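Side-chain contacts in CaaX farnesyltransferase alpha subunit Ram2 (Aspergillus fumigatus, PDB 4L9P), which probably works with its beta subunit to transfer farnesyl groups to CAAX-motif proteins, and may also serve in CAAX-protein geranylgeranylation: residues 198-203 and 245-250; 206-211 and 266-271; 234-239 and 270-275. The protein carries 1 engineered substitution. All blocks are in the same frame, centred on the assembly; numbering follows the deposited sequence.

Contact 1: 198-203 and 245-250; sequences SAWNHR and LQYSQS
In the all-helical, superhelical array of the prenyltransferase alpha subunit, Arg203 and Trp200 of helix 197-208 reach across to Tyr247 of helix 238-254. The axes of segments 198-203 and 245-250 run nearly antiparallel but stay 13.7 Å apart, which leaves the long side chains to bridge the gap. The guanidinium of Arg203 lies flat on one face of the Tyr247 ring, with the two planes only 13° apart. Arg203 CZ sits 3.7 Å from the centroid of the Tyr247 ring, close to the ring normal, which makes this both a stack and a cation-pi pair. Arg203 NH1 lies toward the rim of the ring, 3.3 Å from Tyr247 CZ. The extended arginine chain, with CG anti to the backbone N (chi1 -169°), carries the group that far. Salt bridges from Arg203 NE to Glu244 and from Arg203 NH1 to Glu187 probably hold its rotation and help balance its charge in this buried place. Trp200 meets the same tyrosine obliquely, its CH2 3.6 Å from Tyr247 CE2 and the planes at 55°. Its NE1 is bonded to Val194 O. Trp200 CZ3 also comes within 4.2 Å of Ser248 OG, whose hydrogen bond goes to Glu244 O. Tyr298 of the beta subunit packs on Trp200, which puts this end of the contact at the subunit interface. The whole is an antiparallel helix pair of the all-helical alpha subunit, bridged by an arginine-tyrosine stack.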
# COMPACT_ATOMS: atom_id res chain seq x y z
N SER A 198 10.88 -10.72 4.44
CA SER A 198 10.40 -11.23 3.13
C SER A 198 10.73 -12.72 2.99
O SER A 198 9.95 -13.53 2.45
CB SER A 198 11.11 -10.49 1.98
OG SER A 198 10.82 -9.09 2.12
N ALA A 199 11.89 -13.11 3.53
CA ALA A 199 12.27 -14.53 3.48
C ALA A 199 11.38 -15.39 4.41
O ALA A 199 11.00 -16.52 4.05
CB ALA A 199 13.76 -14.67 3.80
N TRP A 200 11.05 -14.85 5.60
CA TRP A 200 10.11 -15.55 6.47
C TRP A 200 8.75 -15.72 5.80
O TRP A 200 8.14 -16.78 5.92
CB TRP A 200 9.94 -14.80 7.81
CG TRP A 200 11.11 -14.98 8.71
CD1 TRP A 200 12.14 -14.08 8.92
CD2 TRP A 200 11.38 -16.12 9.55
NE1 TRP A 200 13.03 -14.59 9.85
CE2 TRP A 200 12.60 -15.85 10.24
CE3 TRP A 200 10.73 -17.35 9.76
CZ2 TRP A 200 13.18 -16.77 11.14
CZ3 TRP A 200 11.31 -18.27 10.68
CH2 TRP A 200 12.50 -17.95 11.37
N ASN A 201 8.28 -14.67 5.10
CA ASN A 201 6.99 -14.76 4.44
C ASN A 201 6.98 -15.85 3.36
O ASN A 201 6.00 -16.58 3.21
CB ASN A 201 6.60 -13.36 3.90
CG ASN A 201 5.27 -13.40 3.19
OD1 ASN A 201 4.22 -13.47 3.84
ND2 ASN A 201 5.29 -13.50 1.84
N HIS A 202 8.08 -15.90 2.60
CA HIS A 202 8.17 -16.94 1.54
C HIS A 202 8.26 -18.29 2.21
O HIS A 202 7.67 -19.28 1.71
CB HIS A 202 9.40 -16.66 0.69
CG HIS A 202 9.43 -17.47 -0.58
ND1 HIS A 202 8.60 -17.15 -1.64
CD2 HIS A 202 10.19 -18.52 -0.98
CE1 HIS A 202 8.84 -17.99 -2.63
NE2 HIS A 202 9.78 -18.84 -2.24
N ARG A 203 8.93 -18.40 3.36
CA ARG A 203 9.01 -19.71 4.08
C ARG A 203 7.60 -20.18 4.44
O ARG A 203 7.29 -21.37 4.31
CB ARG A 203 9.84 -19.57 5.37
CG ARG A 203 10.15 -20.98 5.97
CD ARG A 203 10.94 -20.82 7.33
NE ARG A 203 11.24 -22.17 7.75
CZ ARG A 203 12.37 -22.82 7.50
NH1 ARG A 203 13.43 -22.20 6.93
NH2 ARG A 203 12.44 -24.12 7.83
N LEU A 245 8.49 -25.20 14.23
CA LEU A 245 8.56 -24.51 15.52
C LEU A 245 9.96 -24.57 16.13
O LEU A 245 10.44 -23.57 16.72
CB LEU A 245 7.48 -25.05 16.47
CG LEU A 245 6.04 -24.79 16.06
CD1 LEU A 245 5.13 -25.57 16.98
CD2 LEU A 245 5.71 -23.27 16.11
N GLN A 246 10.63 -25.73 16.02
CA GLN A 246 11.97 -25.79 16.54
C GLN A 246 12.90 -24.86 15.77
O GLN A 246 13.77 -24.17 16.38
CB GLN A 246 12.49 -27.26 16.44
CG GLN A 246 13.88 -27.47 16.96
CD GLN A 246 14.23 -28.96 16.96
OE1 GLN A 246 14.69 -29.50 15.95
NE2 GLN A 246 14.00 -29.63 18.10
N TYR A 247 12.73 -24.80 14.45
CA TYR A 247 13.55 -23.91 13.64
C TYR A 247 13.35 -22.44 14.10
O TYR A 247 14.31 -21.65 14.28
CB TYR A 247 13.18 -24.04 12.16
CG TYR A 247 13.92 -23.08 11.25
CD1 TYR A 247 15.20 -23.39 10.76
CD2 TYR A 247 13.32 -21.87 10.85
CE1 TYR A 247 15.86 -22.52 9.93
CE2 TYR A 247 13.98 -20.99 10.05
CZ TYR A 247 15.24 -21.30 9.58
OH TYR A 247 15.87 -20.43 8.74
N SER A 248 12.11 -22.09 14.30
CA SER A 248 11.77 -20.73 14.76
C SER A 248 12.43 -20.41 16.10
O SER A 248 12.96 -19.29 16.25
CB SER A 248 10.25 -20.57 14.87
OG SER A 248 9.67 -20.78 13.60
N GLN A 249 12.36 -21.35 17.08
CA GLN A 249 13.00 -21.10 18.36
C GLN A 249 14.48 -20.89 18.16
O GLN A 249 15.07 -20.02 18.78
CB GLN A 249 12.74 -22.23 19.35
CG GLN A 249 11.30 -22.31 19.78
CD GLN A 249 11.08 -23.26 20.96
OE1 GLN A 249 11.98 -24.01 21.33
NE2 GLN A 249 9.89 -23.22 21.56
N SER A 250 15.12 -21.72 17.33
CA SER A 250 16.58 -21.58 17.14
C SER A 250 16.94 -20.22 16.54
O SER A 250 17.96 -19.62 16.90
CB SER A 250 17.09 -22.64 16.19
OG SER A 250 17.02 -23.91 16.79

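Contact 2: 206-211 and 266-271; sequences LRFGPR and RGVLQA
Apolar packing carries the contact between Phe208 and Val268, with Ala271 alongside. Phe208 directs its ring from the last turn of helix 197-208 toward helix 259-272, its CG anti to the carbonyl carbon (chi1 -63°), and both methyls of Val268 receive the far end of the ring. Val268 CG2 lies 3.6 Å from Phe208 CE2, while Val268 CG1 is 3.9 Å from Phe208 CZ. The two methyls thus meet adjacent ring atoms, and the side chains come together at a slant. Phe208 CD1 is 4.2 Å from Ala271 CB. All three residues are buried. Leu233 and Glu244 also touch Phe208, and Val241 and Leu245 of helix 238-254 pack on Val268, so the ring packs where three helices of the alpha-subunit helical array come together. Here helix 197-208 ends: Gly209 is the first residue to leave helical backbone angles, and the chain turns away through Pro210. Polar bonding lies within the first segment and beyond the pair. Arg211 folds back so that its NH2 donates to Leu206 O over 3.2 Å, approaching nearly in line with the carbonyl bond, though the oxygen sits 27° out of the guanidinium plane. The same NH2 also forms a salt bridge with Asp178. On the other helix, the backbone of Ala271 bonds to that of Leu233, the residue whose side chain also touches Phe208.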
# COMPACT_ATOMS: atom_id res chain seq x y z
N LEU A 206 6.00 -21.70 1.45
CA LEU A 206 6.55 -23.02 1.07
C LEU A 206 6.00 -24.07 2.00
O LEU A 206 5.72 -25.19 1.56
CB LEU A 206 8.07 -23.00 1.22
CG LEU A 206 8.81 -22.08 0.24
CD1 LEU A 206 10.31 -22.09 0.55
CD2 LEU A 206 8.56 -22.47 -1.24
N ARG A 207 5.90 -23.76 3.29
CA ARG A 207 5.56 -24.80 4.27
C ARG A 207 4.06 -24.96 4.54
O ARG A 207 3.60 -26.10 4.77
CB ARG A 207 6.29 -24.55 5.59
CG ARG A 207 7.83 -24.66 5.47
CD ARG A 207 8.21 -26.10 5.26
NE ARG A 207 9.61 -26.36 5.57
CZ ARG A 207 10.43 -27.00 4.74
NH1 ARG A 207 10.00 -27.32 3.50
NH2 ARG A 207 11.67 -27.26 5.13
N PHE A 208 3.33 -23.85 4.51
CA PHE A 208 1.96 -23.81 5.01
C PHE A 208 1.03 -23.19 4.03
O PHE A 208 -0.17 -23.19 4.28
CB PHE A 208 1.92 -23.10 6.39
CG PHE A 208 2.68 -23.84 7.42
CD1 PHE A 208 2.19 -25.05 7.88
CD2 PHE A 208 3.95 -23.41 7.82
CE1 PHE A 208 2.91 -25.80 8.78
CE2 PHE A 208 4.67 -24.14 8.77
CZ PHE A 208 4.14 -25.36 9.22
N GLY A 209 1.53 -22.68 2.91
CA GLY A 209 0.62 -22.05 1.96
C GLY A 209 -0.26 -23.03 1.20
O GLY A 209 0.14 -24.17 0.96
N PRO A 210 -1.48 -22.62 0.82
CA PRO A 210 -2.36 -23.57 0.11
C PRO A 210 -1.81 -23.95 -1.26
O PRO A 210 -1.26 -23.11 -1.97
CB PRO A 210 -3.69 -22.81 -0.04
CG PRO A 210 -3.50 -21.50 0.68
CD PRO A 210 -2.11 -21.35 1.18
N ARG A 211 -2.01 -25.19 -1.66
CA ARG A 211 -1.43 -25.67 -2.90
C ARG A 211 -2.48 -26.20 -3.88
O ARG A 211 -2.11 -26.64 -4.96
CB ARG A 211 -0.43 -26.81 -2.59
CG ARG A 211 0.71 -26.46 -1.61
CD ARG A 211 1.62 -27.68 -1.44
NE ARG A 211 2.65 -27.46 -0.42
CZ ARG A 211 3.67 -28.30 -0.23
NH1 ARG A 211 3.75 -29.42 -1.00
NH2 ARG A 211 4.59 -28.04 0.70
N ARG A 266 3.62 -17.76 15.47
CA ARG A 266 2.17 -17.57 15.65
C ARG A 266 1.41 -18.12 14.44
O ARG A 266 0.37 -18.76 14.60
CB ARG A 266 1.81 -16.11 15.87
CG ARG A 266 2.29 -15.59 17.20
CD ARG A 266 2.09 -14.12 17.32
NE ARG A 266 2.34 -13.56 18.66
CZ ARG A 266 1.41 -13.38 19.61
NH1 ARG A 266 0.16 -13.78 19.44
NH2 ARG A 266 1.77 -12.80 20.75
N GLY A 267 1.90 -17.84 13.25
CA GLY A 267 1.23 -18.35 12.06
C GLY A 267 1.27 -19.86 11.99
O GLY A 267 0.27 -20.50 11.60
N VAL A 268 2.39 -20.46 12.36
CA VAL A 268 2.44 -21.94 12.36
C VAL A 268 1.47 -22.54 13.35
O VAL A 268 0.75 -23.50 13.02
CB VAL A 268 3.85 -22.41 12.70
CG1 VAL A 268 3.89 -23.96 12.85
CG2 VAL A 268 4.85 -21.93 11.61
N LEU A 269 1.41 -21.96 14.56
CA LEU A 269 0.47 -22.50 15.58
C LEU A 269 -0.97 -22.34 15.12
O LEU A 269 -1.78 -23.24 15.28
CB LEU A 269 0.71 -21.88 16.96
CG LEU A 269 2.09 -22.25 17.55
CD1 LEU A 269 2.44 -21.32 18.73
CD2 LEU A 269 2.09 -23.69 18.04
N GLN A 270 -1.31 -21.18 14.54
CA GLN A 270 -2.67 -21.03 13.98
C GLN A 270 -2.97 -22.06 12.90
O GLN A 270 -4.06 -22.66 12.86
CB GLN A 270 -2.83 -19.62 13.40
CG GLN A 270 -4.13 -19.37 12.58
CD GLN A 270 -5.39 -19.24 13.46
OE1 GLN A 270 -5.35 -19.42 14.70
NE2 GLN A 270 -6.51 -18.94 12.81
N ALA A 271 -2.02 -22.25 11.98
CA ALA A 271 -2.24 -23.23 10.91
C ALA A 271 -2.48 -24.62 11.48
O ALA A 271 -3.38 -25.39 11.00
CB ALA A 271 -1.00 -23.24 9.97

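Contact 3: 234-239 and 270-275; sequences PVVDED and QAAGRP
Glu238 and Arg274 form the salt bridge of this contact. Arg274 NH2 donates to Glu238 OE1 at 2.9 Å, and the bond is almost straight, with an N-H...O angle of 172°. The oxygen lies in the guanidinium plane and receives the proton on its anti lone pair, the one turned away from OE2; carboxylate and guanidinium are nearly coplanar, 17° apart. A bend at chi2 (-71°) curls the glutamate chain so that its carboxylate meets the edge of the guanidinium. Arg274 NH2 also has a weak bond to Glu238 O, at 3.3 Å. A water ties the pair to the end of helix 259-272: it donates to Glu238 OE1 at 2.7 Å and to Ala272 O at 2.8 Å, and accepts from Arg274 NE. Beyond the pair, Arg274 NH1 forms salt bridges with Asp242 and Glu278, so acidic groups meet both terminal nitrogens. Each segment contains a helix end. Asp237 is the N-cap of helix 238-254, its OD1 accepting from Leu240 N and, weakly, from Asp239 N, while Gly273, at positive phi, closes helix 259-272 in a Schellman motif. Outward lies the packing: Val236 CG1 rests 4.0 Å from Ala272 CB, and Val236 CG2 is 3.7 Å from Ala272 O. Val241 adds its side chain to both Val236 and Ala272. Three carboxylates around one guanidinium probably favour its charged form and restrain its rotation, while the Glu238-Arg274 pair and its water join the start of one helix to the end of the next at the protein surface.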
# COMPACT_ATOMS: atom_id res chain seq x y z
N PRO A 234 -6.53 -27.97 6.72
CA PRO A 234 -7.49 -29.08 6.72
C PRO A 234 -6.87 -30.35 7.32
O PRO A 234 -7.56 -31.15 7.95
CB PRO A 234 -7.74 -29.34 5.22
CG PRO A 234 -7.10 -28.29 4.47
CD PRO A 234 -6.24 -27.46 5.37
N VAL A 235 -5.58 -30.55 7.08
CA VAL A 235 -4.90 -31.76 7.55
C VAL A 235 -3.54 -31.26 8.00
O VAL A 235 -2.89 -30.52 7.28
CB VAL A 235 -4.66 -32.80 6.46
CG1 VAL A 235 -3.92 -34.00 7.04
CG2 VAL A 235 -5.97 -33.30 5.87
N VAL A 236 -3.14 -31.63 9.21
CA VAL A 236 -1.90 -31.11 9.81
C VAL A 236 -0.84 -32.21 9.79
O VAL A 236 -1.08 -33.31 10.28
CB VAL A 236 -2.12 -30.67 11.26
CG1 VAL A 236 -0.83 -30.08 11.86
CG2 VAL A 236 -3.23 -29.63 11.36
N ASP A 237 0.33 -31.91 9.26
CA ASP A 237 1.49 -32.81 9.36
C ASP A 237 2.20 -32.42 10.67
O ASP A 237 2.88 -31.39 10.74
CB ASP A 237 2.41 -32.61 8.15
CG ASP A 237 3.72 -33.40 8.24
OD1 ASP A 237 4.14 -33.89 9.32
OD2 ASP A 237 4.36 -33.51 7.19
N GLU A 238 2.00 -33.20 11.72
CA GLU A 238 2.43 -32.76 13.06
C GLU A 238 3.95 -32.68 13.15
O GLU A 238 4.47 -31.82 13.84
CB GLU A 238 1.85 -33.68 14.16
CG GLU A 238 0.32 -33.83 14.06
CD GLU A 238 -0.45 -32.58 14.45
OE1 GLU A 238 0.16 -31.58 14.91
OE2 GLU A 238 -1.69 -32.60 14.33
N ASP A 239 4.68 -33.56 12.46
CA ASP A 239 6.14 -33.56 12.57
C ASP A 239 6.74 -32.37 11.86
O ASP A 239 7.74 -31.81 12.32
CB ASP A 239 6.76 -34.83 11.97
CG ASP A 239 6.38 -36.07 12.72
OD1 ASP A 239 6.28 -36.06 13.97
OD2 ASP A 239 6.19 -37.06 12.02
N GLN A 270 -1.31 -21.18 14.54
CA GLN A 270 -2.67 -21.03 13.98
C GLN A 270 -2.97 -22.06 12.90
O GLN A 270 -4.06 -22.66 12.86
CB GLN A 270 -2.83 -19.62 13.40
CG GLN A 270 -4.13 -19.37 12.58
CD GLN A 270 -5.39 -19.24 13.46
OE1 GLN A 270 -5.35 -19.42 14.70
NE2 GLN A 270 -6.51 -18.94 12.81
N ALA A 271 -2.02 -22.25 11.98
CA ALA A 271 -2.24 -23.23 10.91
C ALA A 271 -2.48 -24.62 11.48
O ALA A 271 -3.38 -25.39 11.00
CB ALA A 271 -1.00 -23.24 9.97
N ALA A 272 -1.70 -24.96 12.50
CA ALA A 272 -1.76 -26.31 13.09
C ALA A 272 -2.93 -26.50 14.08
O ALA A 272 -3.19 -27.64 14.53
CB ALA A 272 -0.44 -26.61 13.79
N GLY A 273 -3.62 -25.41 14.48
CA GLY A 273 -4.67 -25.59 15.48
C GLY A 273 -4.12 -25.82 16.87
O GLY A 273 -4.77 -26.45 17.73
N ARG A 274 -2.93 -25.30 17.10
CA ARG A 274 -2.28 -25.45 18.38
C ARG A 274 -2.28 -24.13 19.15
O ARG A 274 -2.22 -23.03 18.57
CB ARG A 274 -0.85 -25.91 18.20
CG ARG A 274 -0.71 -27.30 17.65
CD ARG A 274 0.78 -27.64 17.66
NE ARG A 274 1.09 -28.85 16.93
CZ ARG A 274 2.30 -29.39 16.89
NH1 ARG A 274 3.31 -28.86 17.58
NH2 ARG A 274 2.51 -30.46 16.17
N PRO A 275 -2.29 -24.23 20.49
CA PRO A 275 -2.39 -23.00 21.29
C PRO A 275 -1.05 -22.29 21.50
O PRO A 275 -0.03 -22.94 21.51
CB PRO A 275 -2.92 -23.51 22.62
CG PRO A 275 -2.32 -24.89 22.73
CD PRO A 275 -2.35 -25.46 21.32
O HOH W 1 -1.61 -29.65 15.68

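How the contacts relate
All three contacts lie on the same side of the chain's centre and draw on three successive helices, 197-208, 238-254 and 259-272. Contact 1 joins the first to the second, contact 2 the first to the third, and contact 3 the second to the third, so the helices are held to one another pairwise. Centres of contacts 1 and 2 are 11 Å apart, those of contacts 2 and 3 only 8 Å, and those of contacts 1 and 3 16 Å. Leu245 packs on Val268, Leu269 and Arg274, connecting contact 1 to the other two. Contacts 2 and 3 share Gln270 and Ala271, and a probable hydrogen bond links Leu269 O with Arg274 N. Segments of contact 1 alternate along the chain with those of either other contact.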